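Local coordinates for protein terminal uridylyltransferase 1 (Trypanosoma brucei, PDB 5HZD) that adds uridines to the 3' ends of guide RNAs and other mitochondrial RNAs, using UTP and a magnesium or manganese ion, at residues A38-I43 against G494-L499; G205-E210 against V231-T236; A242-T247 against V251-C256; L347-Y352 against P422-K427; P377-E382 against T386-L391. All blocks are in the same frame, centred on the assembly; numbering follows the deposited sequence.

Contact 1. Residues A38-I43 against G494-L499; sequences ARLRRI and GLLSLL. With SO4 (sulfate ion), chain E.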
# COMPACT_ATOMS: atom_id res chain seq x y z
N ALA A 38 -0.77 30.67 -12.08
CA ALA A 38 -0.89 31.45 -13.31
C ALA A 38 0.41 31.47 -14.10
O ALA A 38 0.40 31.37 -15.33
CB ALA A 38 -1.35 32.85 -12.99
N ARG A 39 1.53 31.57 -13.39
CA ARG A 39 2.86 31.63 -13.97
C ARG A 39 3.30 30.35 -14.67
O ARG A 39 3.79 30.38 -15.80
CB ARG A 39 3.89 31.99 -12.89
CG ARG A 39 5.30 32.14 -13.45
CD ARG A 39 6.27 32.62 -12.37
NE ARG A 39 6.35 31.67 -11.27
CZ ARG A 39 7.14 30.60 -11.27
NH1 ARG A 39 7.93 30.35 -12.30
NH2 ARG A 39 7.14 29.77 -10.23
N LEU A 40 3.13 29.22 -14.01
CA LEU A 40 3.52 27.96 -14.64
C LEU A 40 2.55 27.59 -15.75
O LEU A 40 2.95 26.97 -16.74
CB LEU A 40 3.61 26.83 -13.61
CG LEU A 40 4.75 26.98 -12.60
CD1 LEU A 40 4.84 25.73 -11.72
CD2 LEU A 40 6.09 27.26 -13.31
N ARG A 41 1.27 27.93 -15.59
CA ARG A 41 0.28 27.70 -16.64
C ARG A 41 0.68 28.45 -17.89
O ARG A 41 0.58 27.91 -19.00
CB ARG A 41 -1.13 28.12 -16.20
CG ARG A 41 -2.20 28.17 -17.29
CD ARG A 41 -3.59 28.26 -16.64
NE ARG A 41 -4.69 28.56 -17.56
CZ ARG A 41 -5.51 27.64 -18.07
NH1 ARG A 41 -5.36 26.36 -17.77
NH2 ARG A 41 -6.49 28.01 -18.89
N ARG A 42 1.10 29.69 -17.71
CA ARG A 42 1.52 30.49 -18.86
C ARG A 42 2.74 29.90 -19.56
O ARG A 42 2.78 29.84 -20.80
CB ARG A 42 1.79 31.95 -18.45
CG ARG A 42 0.55 32.84 -18.41
CD ARG A 42 0.91 34.33 -18.28
NE ARG A 42 1.41 34.68 -16.95
CZ ARG A 42 2.70 34.70 -16.62
NH1 ARG A 42 3.63 34.41 -17.53
NH2 ARG A 42 3.06 35.01 -15.38
N ILE A 43 3.73 29.46 -18.78
CA ILE A 43 4.91 28.82 -19.37
C ILE A 43 4.53 27.57 -20.16
O ILE A 43 4.94 27.40 -21.31
CB ILE A 43 6.00 28.53 -18.32
CG1 ILE A 43 6.53 29.85 -17.75
CG2 ILE A 43 7.15 27.74 -18.96
CD1 ILE A 43 7.39 29.71 -16.52
N GLY A 494 5.44 19.46 -13.11
CA GLY A 494 5.99 18.17 -13.51
C GLY A 494 6.28 18.11 -15.00
O GLY A 494 7.33 17.60 -15.42
N LEU A 495 5.35 18.62 -15.81
CA LEU A 495 5.48 18.65 -17.27
C LEU A 495 6.75 19.40 -17.64
O LEU A 495 7.58 18.90 -18.41
CB LEU A 495 4.29 19.36 -17.88
CG LEU A 495 4.27 19.49 -19.39
CD1 LEU A 495 4.17 18.09 -20.01
CD2 LEU A 495 3.10 20.34 -19.85
N LEU A 496 6.91 20.59 -17.09
CA LEU A 496 8.03 21.45 -17.45
C LEU A 496 9.35 20.84 -17.00
O LEU A 496 10.38 21.02 -17.67
CB LEU A 496 7.85 22.86 -16.88
CG LEU A 496 6.62 23.57 -17.43
CD1 LEU A 496 6.32 24.89 -16.67
CD2 LEU A 496 6.77 23.83 -18.91
N SER A 497 9.35 20.15 -15.87
CA SER A 497 10.60 19.62 -15.30
C SER A 497 11.16 18.47 -16.13
O SER A 497 12.38 18.25 -16.15
CB SER A 497 10.36 19.11 -13.88
OG SER A 497 10.07 20.19 -13.01
N LEU A 498 10.30 17.73 -16.80
CA LEU A 498 10.76 16.54 -17.53
C LEU A 498 11.35 16.94 -18.89
O LEU A 498 11.93 16.10 -19.61
CB LEU A 498 9.62 15.52 -17.70
CG LEU A 498 9.18 14.83 -16.41
CD1 LEU A 498 7.83 14.11 -16.61
CD2 LEU A 498 10.22 13.86 -15.92
N LEU A 499 11.18 18.20 -19.27
CA LEU A 499 11.78 18.68 -20.52
C LEU A 499 13.16 19.25 -20.29
O LEU A 499 13.81 19.71 -21.24
CB LEU A 499 10.94 19.78 -21.17
CG LEU A 499 9.51 19.40 -21.48
CD1 LEU A 499 8.75 20.62 -22.00
CD2 LEU A 499 9.48 18.28 -22.50
S SO4 E . 9.44 26.74 -10.37
O1 SO4 E . 8.68 27.38 -9.30
O2 SO4 E . 8.85 25.45 -10.74
O3 SO4 E . 10.82 26.53 -9.90
O4 SO4 E . 9.45 27.64 -11.53

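Contact 2. Residues G205-E210 against V231-T236; sequences GPATRE and VWWNRT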
# COMPACT_ATOMS: atom_id res chain seq x y z
N GLY A 205 8.24 -22.17 38.20
CA GLY A 205 8.78 -23.03 39.23
C GLY A 205 9.53 -24.13 38.51
O GLY A 205 9.56 -24.14 37.29
N PRO A 206 10.14 -25.04 39.25
CA PRO A 206 10.90 -26.13 38.64
C PRO A 206 9.97 -27.19 38.07
O PRO A 206 8.96 -27.53 38.70
CB PRO A 206 11.71 -26.68 39.82
CG PRO A 206 10.92 -26.32 41.03
CD PRO A 206 10.26 -25.01 40.72
N ALA A 207 10.32 -27.71 36.89
CA ALA A 207 9.55 -28.75 36.23
C ALA A 207 10.04 -30.12 36.68
O ALA A 207 11.25 -30.35 36.76
CB ALA A 207 9.71 -28.63 34.71
N THR A 208 9.12 -31.03 36.95
CA THR A 208 9.48 -32.42 37.16
C THR A 208 9.90 -33.04 35.84
O THR A 208 9.75 -32.45 34.78
CB THR A 208 8.31 -33.24 37.71
OG1 THR A 208 7.24 -33.24 36.74
CG2 THR A 208 7.78 -32.64 39.03
N ARG A 209 10.42 -34.26 35.89
CA ARG A 209 10.78 -34.96 34.67
C ARG A 209 9.57 -35.14 33.75
O ARG A 209 9.67 -34.97 32.54
CB ARG A 209 11.44 -36.30 35.01
CG ARG A 209 11.49 -37.31 33.87
CD ARG A 209 12.51 -36.98 32.80
NE ARG A 209 12.64 -38.09 31.86
CZ ARG A 209 13.47 -38.10 30.82
NH1 ARG A 209 14.25 -37.05 30.59
NH2 ARG A 209 13.52 -39.15 30.01
N GLU A 210 8.41 -35.45 34.34
CA GLU A 210 7.20 -35.63 33.56
C GLU A 210 6.83 -34.30 32.93
O GLU A 210 6.44 -34.25 31.76
CB GLU A 210 6.05 -36.13 34.42
CG GLU A 210 4.75 -36.25 33.66
CD GLU A 210 3.60 -36.77 34.49
OE1 GLU A 210 3.54 -36.51 35.72
OE2 GLU A 210 2.73 -37.46 33.90
N VAL A 231 16.56 -29.16 21.92
CA VAL A 231 15.85 -28.68 23.09
C VAL A 231 16.76 -28.90 24.29
O VAL A 231 17.38 -29.97 24.40
CB VAL A 231 14.58 -29.50 23.32
CG1 VAL A 231 14.03 -29.24 24.69
CG2 VAL A 231 13.55 -29.16 22.26
N TRP A 232 16.88 -27.90 25.17
CA TRP A 232 17.70 -28.06 26.37
C TRP A 232 17.20 -27.29 27.60
O TRP A 232 16.53 -26.26 27.48
CB TRP A 232 19.17 -27.74 26.07
CG TRP A 232 19.49 -26.30 25.72
CD1 TRP A 232 20.13 -25.40 26.53
CD2 TRP A 232 19.27 -25.62 24.46
NE1 TRP A 232 20.30 -24.21 25.88
CE2 TRP A 232 19.78 -24.31 24.61
CE3 TRP A 232 18.69 -25.99 23.24
CZ2 TRP A 232 19.72 -23.36 23.58
CZ3 TRP A 232 18.62 -25.03 22.21
CH2 TRP A 232 19.13 -23.73 22.39
N TRP A 233 17.51 -27.80 28.79
CA TRP A 233 17.02 -27.20 30.03
C TRP A 233 18.14 -26.63 30.89
O TRP A 233 19.27 -27.11 30.86
CB TRP A 233 16.28 -28.26 30.86
CG TRP A 233 14.98 -28.68 30.28
CD1 TRP A 233 14.77 -29.59 29.28
CD2 TRP A 233 13.69 -28.20 30.68
NE1 TRP A 233 13.42 -29.69 29.01
CE2 TRP A 233 12.74 -28.86 29.86
CE3 TRP A 233 13.25 -27.27 31.62
CZ2 TRP A 233 11.37 -28.63 29.99
CZ3 TRP A 233 11.89 -27.04 31.75
CH2 TRP A 233 10.96 -27.71 30.92
N ASN A 234 17.82 -25.60 31.68
CA ASN A 234 18.80 -25.10 32.63
C ASN A 234 18.91 -25.95 33.89
O ASN A 234 18.16 -26.92 34.08
CB ASN A 234 18.59 -23.61 32.94
CG ASN A 234 17.36 -23.35 33.79
OD1 ASN A 234 16.54 -24.23 34.01
ND2 ASN A 234 17.25 -22.13 34.30
N ARG A 235 19.85 -25.60 34.76
CA ARG A 235 20.25 -26.50 35.84
C ARG A 235 19.11 -26.64 36.83
O ARG A 235 18.95 -27.67 37.48
CB ARG A 235 21.53 -26.00 36.56
CG ARG A 235 22.81 -25.73 35.69
CD ARG A 235 22.65 -25.99 34.18
NE ARG A 235 22.96 -24.86 33.29
CZ ARG A 235 22.45 -23.62 33.38
NH1 ARG A 235 21.60 -23.29 34.34
NH2 ARG A 235 22.81 -22.70 32.50
N THR A 236 18.29 -25.59 36.93
CA THR A 236 17.19 -25.54 37.90
C THR A 236 15.85 -26.01 37.32
O THR A 236 14.82 -25.98 38.02
CB THR A 236 17.02 -24.12 38.46
OG1 THR A 236 17.21 -23.16 37.42
CG2 THR A 236 18.05 -23.86 39.55

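Contact 3. Residues A242-T247 against V251-C256; sequences ATLEST and VRAAMC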
# COMPACT_ATOMS: atom_id res chain seq x y z
N ALA A 242 14.74 -23.89 22.97
CA ALA A 242 14.53 -24.76 21.82
C ALA A 242 14.97 -24.05 20.57
O ALA A 242 14.65 -22.86 20.36
CB ALA A 242 13.06 -25.14 21.71
N THR A 243 15.70 -24.77 19.73
CA THR A 243 16.04 -24.30 18.40
C THR A 243 15.19 -25.06 17.39
O THR A 243 15.17 -26.29 17.38
CB THR A 243 17.52 -24.52 18.09
OG1 THR A 243 18.29 -23.74 19.00
CG2 THR A 243 17.84 -24.09 16.66
N LEU A 244 14.50 -24.32 16.55
CA LEU A 244 13.57 -24.91 15.61
C LEU A 244 14.21 -24.85 14.23
O LEU A 244 15.21 -24.16 14.06
CB LEU A 244 12.24 -24.14 15.61
CG LEU A 244 11.42 -24.25 16.91
CD1 LEU A 244 11.34 -25.69 17.41
CD2 LEU A 244 11.94 -23.33 18.01
N GLU A 245 13.62 -25.54 13.26
CA GLU A 245 14.25 -25.67 11.93
C GLU A 245 14.21 -24.37 11.13
O GLU A 245 14.98 -24.19 10.17
CB GLU A 245 13.59 -26.80 11.14
CG GLU A 245 12.16 -26.53 10.73
CD GLU A 245 11.50 -27.73 10.06
OE1 GLU A 245 10.25 -27.76 9.99
OE2 GLU A 245 12.24 -28.63 9.61
N SER A 246 13.31 -23.47 11.51
CA SER A 246 13.13 -22.22 10.77
C SER A 246 12.55 -21.17 11.71
O SER A 246 12.09 -21.50 12.80
CB SER A 246 12.17 -22.43 9.60
OG SER A 246 10.85 -22.60 10.05
N THR A 247 12.59 -19.92 11.28
CA THR A 247 11.96 -18.85 12.06
C THR A 247 10.45 -19.02 12.14
O THR A 247 9.83 -18.62 13.12
CB THR A 247 12.28 -17.46 11.47
OG1 THR A 247 12.05 -17.49 10.05
CG2 THR A 247 13.74 -17.10 11.72
N VAL A 251 8.12 -19.44 15.68
CA VAL A 251 6.88 -18.79 16.11
C VAL A 251 5.76 -19.80 16.36
O VAL A 251 5.00 -19.68 17.32
CB VAL A 251 6.47 -17.71 15.10
CG1 VAL A 251 5.14 -17.07 15.52
CG2 VAL A 251 7.58 -16.66 14.99
N ARG A 252 5.65 -20.81 15.50
CA ARG A 252 4.66 -21.87 15.67
C ARG A 252 4.88 -22.56 17.02
O ARG A 252 3.90 -22.81 17.74
CB ARG A 252 4.70 -22.82 14.45
CG ARG A 252 3.53 -23.81 14.34
CD ARG A 252 3.56 -24.58 12.99
NE ARG A 252 3.24 -23.72 11.85
CZ ARG A 252 4.03 -23.49 10.81
NH1 ARG A 252 5.22 -24.09 10.72
NH2 ARG A 252 3.63 -22.68 9.84
N ALA A 253 6.13 -22.82 17.39
CA ALA A 253 6.44 -23.40 18.70
C ALA A 253 6.08 -22.47 19.87
O ALA A 253 5.55 -22.92 20.88
CB ALA A 253 7.92 -23.81 18.79
N ALA A 254 6.37 -21.18 19.74
CA ALA A 254 6.03 -20.21 20.80
C ALA A 254 4.52 -20.05 20.99
O ALA A 254 4.06 -19.62 22.05
CB ALA A 254 6.67 -18.87 20.49
N MET A 255 3.76 -20.44 19.97
CA MET A 255 2.29 -20.42 20.06
C MET A 255 1.68 -21.69 20.64
O MET A 255 0.46 -21.78 20.74
CB MET A 255 1.66 -20.10 18.70
CG MET A 255 1.89 -18.66 18.22
SD MET A 255 1.33 -17.43 19.42
CE MET A 255 -0.40 -17.90 19.52
N CYS A 256 2.50 -22.67 21.01
CA CYS A 256 1.94 -23.90 21.56
C CYS A 256 1.28 -23.61 22.90
O CYS A 256 1.52 -22.57 23.53
CB CYS A 256 2.99 -25.02 21.69
SG CYS A 256 4.07 -24.88 23.12

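Contact 4. Residues L347-Y352 against P422-K427; sequences LVQKGY and PGITTK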
# COMPACT_ATOMS: atom_id res chain seq x y z
N LEU A 347 -2.92 5.45 -18.97
CA LEU A 347 -2.43 4.34 -19.77
C LEU A 347 -3.53 3.70 -20.59
O LEU A 347 -3.28 3.32 -21.75
CB LEU A 347 -1.77 3.25 -18.87
CG LEU A 347 -0.53 3.71 -18.09
CD1 LEU A 347 -0.02 2.55 -17.21
CD2 LEU A 347 0.58 4.23 -19.05
N VAL A 348 -4.73 3.55 -20.03
CA VAL A 348 -5.80 2.92 -20.77
C VAL A 348 -6.25 3.84 -21.88
O VAL A 348 -6.42 3.40 -23.03
CB VAL A 348 -7.00 2.64 -19.85
CG1 VAL A 348 -8.25 2.25 -20.70
CG2 VAL A 348 -6.66 1.55 -18.84
N GLN A 349 -6.44 5.13 -21.58
CA GLN A 349 -7.03 6.04 -22.57
C GLN A 349 -6.10 6.24 -23.74
O GLN A 349 -6.56 6.45 -24.88
CB GLN A 349 -7.42 7.39 -21.93
CG GLN A 349 -8.55 7.27 -20.96
CD GLN A 349 -9.80 6.70 -21.58
OE1 GLN A 349 -10.21 7.13 -22.67
NE2 GLN A 349 -10.43 5.74 -20.90
N LYS A 350 -4.81 6.14 -23.48
CA LYS A 350 -3.79 6.30 -24.52
C LYS A 350 -3.38 5.00 -25.19
O LYS A 350 -2.56 5.00 -26.11
CB LYS A 350 -2.56 7.03 -23.96
CG LYS A 350 -2.81 8.51 -23.63
CD LYS A 350 -3.17 9.30 -24.88
CE LYS A 350 -3.24 10.80 -24.62
NZ LYS A 350 -3.63 11.52 -25.88
N GLY A 351 -3.92 3.88 -24.72
CA GLY A 351 -3.72 2.58 -25.35
C GLY A 351 -2.44 1.86 -24.99
O GLY A 351 -2.07 0.90 -25.64
N TYR A 352 -1.76 2.31 -23.94
CA TYR A 352 -0.58 1.60 -23.44
C TYR A 352 -0.87 0.27 -22.74
O TYR A 352 -0.01 -0.62 -22.73
CB TYR A 352 0.23 2.49 -22.48
CG TYR A 352 0.90 3.66 -23.11
CD1 TYR A 352 2.05 3.49 -23.88
CD2 TYR A 352 0.39 4.94 -22.95
CE1 TYR A 352 2.68 4.57 -24.46
CE2 TYR A 352 1.02 6.04 -23.52
CZ TYR A 352 2.17 5.84 -24.27
OH TYR A 352 2.79 6.91 -24.84
N PRO A 422 -14.74 1.59 -19.98
CA PRO A 422 -13.60 1.85 -20.87
C PRO A 422 -13.62 3.19 -21.58
O PRO A 422 -12.57 3.71 -21.95
CB PRO A 422 -13.72 0.73 -21.92
CG PRO A 422 -15.17 0.36 -21.92
CD PRO A 422 -15.62 0.52 -20.49
N GLY A 423 -14.81 3.74 -21.79
CA GLY A 423 -14.93 5.01 -22.48
C GLY A 423 -14.89 6.18 -21.52
O GLY A 423 -14.44 6.05 -20.39
N ILE A 424 -15.35 7.33 -21.98
CA ILE A 424 -15.36 8.54 -21.16
C ILE A 424 -16.48 8.46 -20.13
O ILE A 424 -17.62 8.11 -20.46
CB ILE A 424 -15.59 9.79 -22.03
CG1 ILE A 424 -14.42 10.03 -22.98
CG2 ILE A 424 -15.88 11.05 -21.16
CD1 ILE A 424 -13.11 10.24 -22.32
N THR A 425 -16.16 8.82 -18.87
CA THR A 425 -17.18 8.98 -17.83
C THR A 425 -17.37 10.48 -17.59
O THR A 425 -16.42 11.18 -17.23
CB THR A 425 -16.68 8.36 -16.51
OG1 THR A 425 -16.53 6.95 -16.69
CG2 THR A 425 -17.69 8.59 -15.39
N THR A 426 -18.57 10.99 -17.79
CA THR A 426 -18.80 12.40 -17.50
C THR A 426 -19.24 12.56 -16.05
O THR A 426 -19.71 11.60 -15.44
CB THR A 426 -19.86 13.01 -18.43
OG1 THR A 426 -21.14 12.43 -18.15
CG2 THR A 426 -19.48 12.80 -19.91
N LYS A 427 -19.05 13.74 -15.48
CA LYS A 427 -19.56 14.01 -14.13
C LYS A 427 -21.06 13.74 -14.04
O LYS A 427 -21.52 13.11 -13.08
CB LYS A 427 -19.23 15.44 -13.70
CG LYS A 427 -17.72 15.64 -13.52
CD LYS A 427 -17.42 17.03 -13.00
CE LYS A 427 -15.88 17.28 -13.03
NZ LYS A 427 -15.54 18.63 -12.45

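Contact 5. Residues P377-E382 against T386-L391; sequences PMIDPE and TEREEL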
# COMPACT_ATOMS: atom_id res chain seq x y z
N PRO A 377 10.31 -9.50 -11.26
CA PRO A 377 11.39 -8.49 -11.31
C PRO A 377 10.92 -7.22 -12.02
O PRO A 377 10.14 -7.32 -12.97
CB PRO A 377 12.47 -9.13 -12.20
CG PRO A 377 12.12 -10.57 -12.29
CD PRO A 377 10.67 -10.76 -11.91
N MET A 378 11.39 -6.07 -11.55
CA MET A 378 11.08 -4.79 -12.17
C MET A 378 11.49 -4.70 -13.63
O MET A 378 10.79 -4.04 -14.43
CB MET A 378 11.73 -3.66 -11.34
CG MET A 378 11.18 -2.27 -11.60
SD MET A 378 9.41 -2.11 -11.33
CE MET A 378 9.24 -2.57 -9.61
N ILE A 379 12.62 -5.33 -13.99
CA ILE A 379 13.07 -5.35 -15.37
C ILE A 379 13.54 -6.77 -15.70
O ILE A 379 14.11 -7.46 -14.85
CB ILE A 379 14.17 -4.30 -15.62
CG1 ILE A 379 14.50 -4.22 -17.12
CG2 ILE A 379 15.41 -4.61 -14.81
CD1 ILE A 379 15.30 -2.95 -17.49
N ASP A 380 13.24 -7.21 -16.92
CA ASP A 380 13.64 -8.54 -17.37
C ASP A 380 15.17 -8.61 -17.39
O ASP A 380 15.82 -7.87 -18.11
CB ASP A 380 13.08 -8.73 -18.78
CG ASP A 380 13.37 -10.10 -19.37
OD1 ASP A 380 14.08 -10.91 -18.75
OD2 ASP A 380 12.87 -10.34 -20.50
N PRO A 381 15.74 -9.51 -16.58
CA PRO A 381 17.20 -9.65 -16.44
C PRO A 381 17.87 -10.12 -17.72
O PRO A 381 19.10 -10.05 -17.82
CB PRO A 381 17.33 -10.74 -15.37
CG PRO A 381 16.07 -11.52 -15.49
CD PRO A 381 15.02 -10.48 -15.75
N GLU A 382 17.09 -10.58 -18.69
CA GLU A 382 17.68 -11.08 -19.94
C GLU A 382 17.60 -10.12 -21.12
O GLU A 382 18.07 -10.45 -22.19
CB GLU A 382 17.05 -12.42 -20.33
CG GLU A 382 17.36 -13.57 -19.39
CD GLU A 382 16.46 -14.77 -19.64
OE1 GLU A 382 15.53 -14.66 -20.48
OE2 GLU A 382 16.67 -15.82 -19.00
N THR A 386 19.95 -2.86 -26.30
CA THR A 386 19.07 -2.14 -27.21
C THR A 386 17.66 -2.10 -26.66
O THR A 386 17.01 -1.05 -26.66
CB THR A 386 19.03 -2.80 -28.59
OG1 THR A 386 20.36 -2.87 -29.12
CG2 THR A 386 18.14 -1.99 -29.54
N GLU A 387 17.17 -3.24 -26.19
CA GLU A 387 15.82 -3.32 -25.65
C GLU A 387 15.68 -2.44 -24.42
O GLU A 387 14.62 -1.84 -24.19
CB GLU A 387 15.48 -4.76 -25.26
CG GLU A 387 15.27 -5.66 -26.47
CD GLU A 387 15.15 -7.13 -26.08
OE1 GLU A 387 15.87 -7.58 -25.16
OE2 GLU A 387 14.33 -7.83 -26.71
N ARG A 388 16.73 -2.42 -23.60
CA ARG A 388 16.72 -1.63 -22.39
C ARG A 388 16.63 -0.16 -22.75
O ARG A 388 15.87 0.59 -22.10
CB ARG A 388 17.98 -1.87 -21.58
CG ARG A 388 17.84 -1.34 -20.19
CD ARG A 388 18.64 -2.20 -19.21
NE ARG A 388 20.00 -1.72 -18.99
CZ ARG A 388 21.09 -2.27 -19.51
NH1 ARG A 388 20.99 -3.34 -20.29
NH2 ARG A 388 22.28 -1.75 -19.24
N GLU A 389 17.39 0.26 -23.75
CA GLU A 389 17.34 1.65 -24.21
C GLU A 389 15.94 2.01 -24.68
O GLU A 389 15.48 3.14 -24.46
CB GLU A 389 18.35 1.90 -25.33
CG GLU A 389 19.79 1.98 -24.82
CD GLU A 389 19.94 3.00 -23.69
OE1 GLU A 389 19.31 4.08 -23.75
OE2 GLU A 389 20.69 2.71 -22.73
N GLU A 390 15.27 1.06 -25.33
CA GLU A 390 13.92 1.29 -25.83
C GLU A 390 12.96 1.44 -24.66
O GLU A 390 12.05 2.26 -24.72
CB GLU A 390 13.49 0.16 -26.77
CG GLU A 390 14.11 0.28 -28.15
CD GLU A 390 13.79 -0.90 -29.05
OE1 GLU A 390 14.56 -1.15 -30.01
OE2 GLU A 390 12.77 -1.58 -28.81
N LEU A 391 13.16 0.68 -23.58
CA LEU A 391 12.33 0.89 -22.39
C LEU A 391 12.54 2.26 -21.77
O LEU A 391 11.59 2.86 -21.29
CB LEU A 391 12.56 -0.18 -21.31
CG LEU A 391 12.12 -1.60 -21.63
CD1 LEU A 391 12.50 -2.49 -20.46
CD2 LEU A 391 10.62 -1.63 -21.89

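Contact 1. Residues A38-I43 against G494-L499
L40 and I43 pack against L496 in a small, wholly apolar helix-helix contact that joins helix 37-47, close behind the zinc finger, to the last turns of helix 481-497 near the end of the chain. L496 carries its side. Its CD1 methyl does most of the touching, 3.7 Å from I43 CG2, 4.1 Å from L40 CD2 and 4.0 Å from the backbone L40 O. Its other methyl, CD2, also touches I43 CG2, at 3.9 Å. The I43 side chain lies across that of L496 at about a right angle, so its branch methyl meets the isopropyl fork rather than running alongside it. With CG2 anti to the backbone N, I43 presents exactly this methyl to L496.

One turn earlier, R39 reaches out from its helix to a sulfate, probably from the crystallisation liquor. The bend at chi3 (61°) turns the edge of the guanidinium to the ion, with the sulfur in its plane. R39 NH1 bonds to sulfate O4 at 3.2 Å and NH2 to O1 at 3.0 Å, while L40 CG lies above one face of the group, offset toward its rim. R493 NH1 binds the same ion from the other helix, and R39 NH2 also makes a salt bridge to D36 OD1, a second anionic partner beside the sulfate. The sulfate therefore links arginines of both helices.

L496 also touches L47, while L40 extends its packing to T489 and Y492. The arrangement is ordinary hydrophobic helix packing, here tying together helices from the two ends of the chain within the helical part of this nucleotidyltransferase.

Contact 2. Residues G205-E210 against V231-T236
T236, whose carbonyl oxygen touches P206 across the contact, shares the carboxylate oxygen OD1 of D238 with N234: T236 OG1 and N234 ND2 both hydrogen-bond to it. That double grip ties together the turn after strand 228-233. The meeting itself is modest, with P206 CB lying 3.7 Å from the carbonyl T236 O, and the two CA atoms are 6.4 Å apart.

The apolar half lies one residue further along. A207 CB points at the six-membered ring of W233 and touches it obliquely, 4.0 Å from CZ3 and 4.1 Å from CH2. CG of W233 lies beside its backbone N (chi1 -70°), which swings the indole off the strand toward A207. The polar end of the ring is used too: NE1 bonds to E216 OE2 on helix 209-223. W233 is thus held at its nitrogen while its six-membered ring meets A207, and the side chain also touches R212 and L215.

Here the loop between the first strand and first helix of a ferredoxin-like subdomain meets the turn between its second and third strands. A backbone hydrogen bond between A207 and S237 adds a further tie. T208 caps the start of helix 209-223 with its side chain. The chemistry suggests that polar bonds within the turn and to the helix do much to set the shape, while between the segments A207 on W233 is apolar and P206 only rests on a carbonyl oxygen.

Contact 3. Residues A242-T247 against V251-C256
The crossing from the third strand to the second helix of a ferredoxin-like subdomain brings L244, the last residue of strand 239-244, against A253 of helix 247-254. The A253 methyl sits in the fork of the leucine: its CB is 4.0 Å from L244 CG and 4.1 Å from each of CD1 and CD2. L244 has CG beside its backbone N (chi1 -67°), which carries the branched end over toward the helix. With so small a partner opposite, the strand and helix come close, their CA atoms 7.9 Å apart at this pair.

The chain order strand, helix, strand, strand, helix, strand, with the strands lying 2-3-1-4 across the sheet, defines the fold; this subdomain is inserted between palm strands 174-177 and 285-288. A253 also touches V219 and V223 of helix 209-223, so its methyl fills the seam where both helices pack over the sheet.

Between strand and helix the chain turns sharply. S246 is the N-cap, its OG accepting from the backbone N of A249. An early turn of the helix is closed by V251 N bonding to T247 O at 3.2 Å, with an N-H...O angle of 156°. V251 CG2 lies 3.5 Å from that same carbonyl oxygen. T247 turns its side chain off the other segment, and its OG1 hydrogen-bonds to E279 OE1. T247 and V251 both touch Q92 of helix 80-100, and R252 touches C95.

Contact 4. Residues L347-Y352 against P422-K427
Q349, in the last turn of helix 336-349, stands opposite G423 in an extended loop, their CA atoms 8.0 Å apart, and the helix runs out in a Schellman motif at G351. That motif is closed by G351 N to V348 O at 3.1 Å and by a weak bond from Y352 N to L347 O.

Q349 does the bridging. Its first side-chain bond points neither at the loop nor from it, and the bend at chi2 (-59°) brings the amide nitrogen to the loop. NE2 gives its hydrogen to P422 O at 3.1 Å, with an N-H...O angle of 156°. The oxygen lies close to the plane of the glutamine amide, but the donor comes in 41° out of the carbonyl plane of P422. The amide oxygen OE1 of Q349 lies 4.3 Å from I424 CD1, a loose contact beside the bond.

Around this surface contact, K350 NZ makes a salt bridge to E409 OE2, and L347 and Y352 lean on M398, so the helix end is seated on helix 385-409. From the loop the chain passes into strand 425-426, which pairs with strand 415-416 through T425 and V416.

Contact 5. Residues P377-E382 against T386-L391
CG1 of I379 stands anti to its backbone N (chi1 -173°) and its chain runs on extended, which carries CD1 over to helix 385-409, where the bent side chain of R388 crosses it at about a right angle. I379 lies just before an Asx turn at D380, in the loop leading into that helix. Its CD1 methyl meets the aliphatic stem of R388, 3.8 Å from CD and 4.0 Å from CG, and lies 4.1 Å from CD1 of L391 one turn further on. One methyl therefore spans two residues on the same face of the helix.

The charged end of R388 is engaged elsewhere: NH1 hydrogen-bonds to N385 OD1 and NE weakly to Y392 OH, while CG and CD meet I379. F70 of helix 59-76 touches both I379 and L391 and so joins the apolar patch. Among the acids, D380 OD2 and E387 OE1 are 6.2 Å apart, and E387 OE1 accepts from T384 N at the start of the helix.

The loop holds its own shape at the Asx turn, where E382 N bonds to D380 OD1 at 3.0 Å with an N-H...O angle of 165°, the donor standing 57° above the carboxylate plane.

The contacts fall into two groups with the palm between them. Contacts 2 and 3 belong to the inserted ferredoxin-like subdomain, their centres about 18 Å apart; they touch through strands 228-233 and 239-244, with W232 CZ3 3.5 Å from T243 OG1. Contacts 1, 4 and 5 lie in the helical part: contact 4 is about 24 Å from contact 1 and 27 Å from contact 5, centre to centre, and helix 385-409 supplies one side of contact 5 and touches residues of contacts 1 and 4. Contacts 1 and 2, on opposite sides of the chain's centre, are about 73 Å apart between centres. All five lie away from the UTP and metal sites, so they describe the surrounding framework.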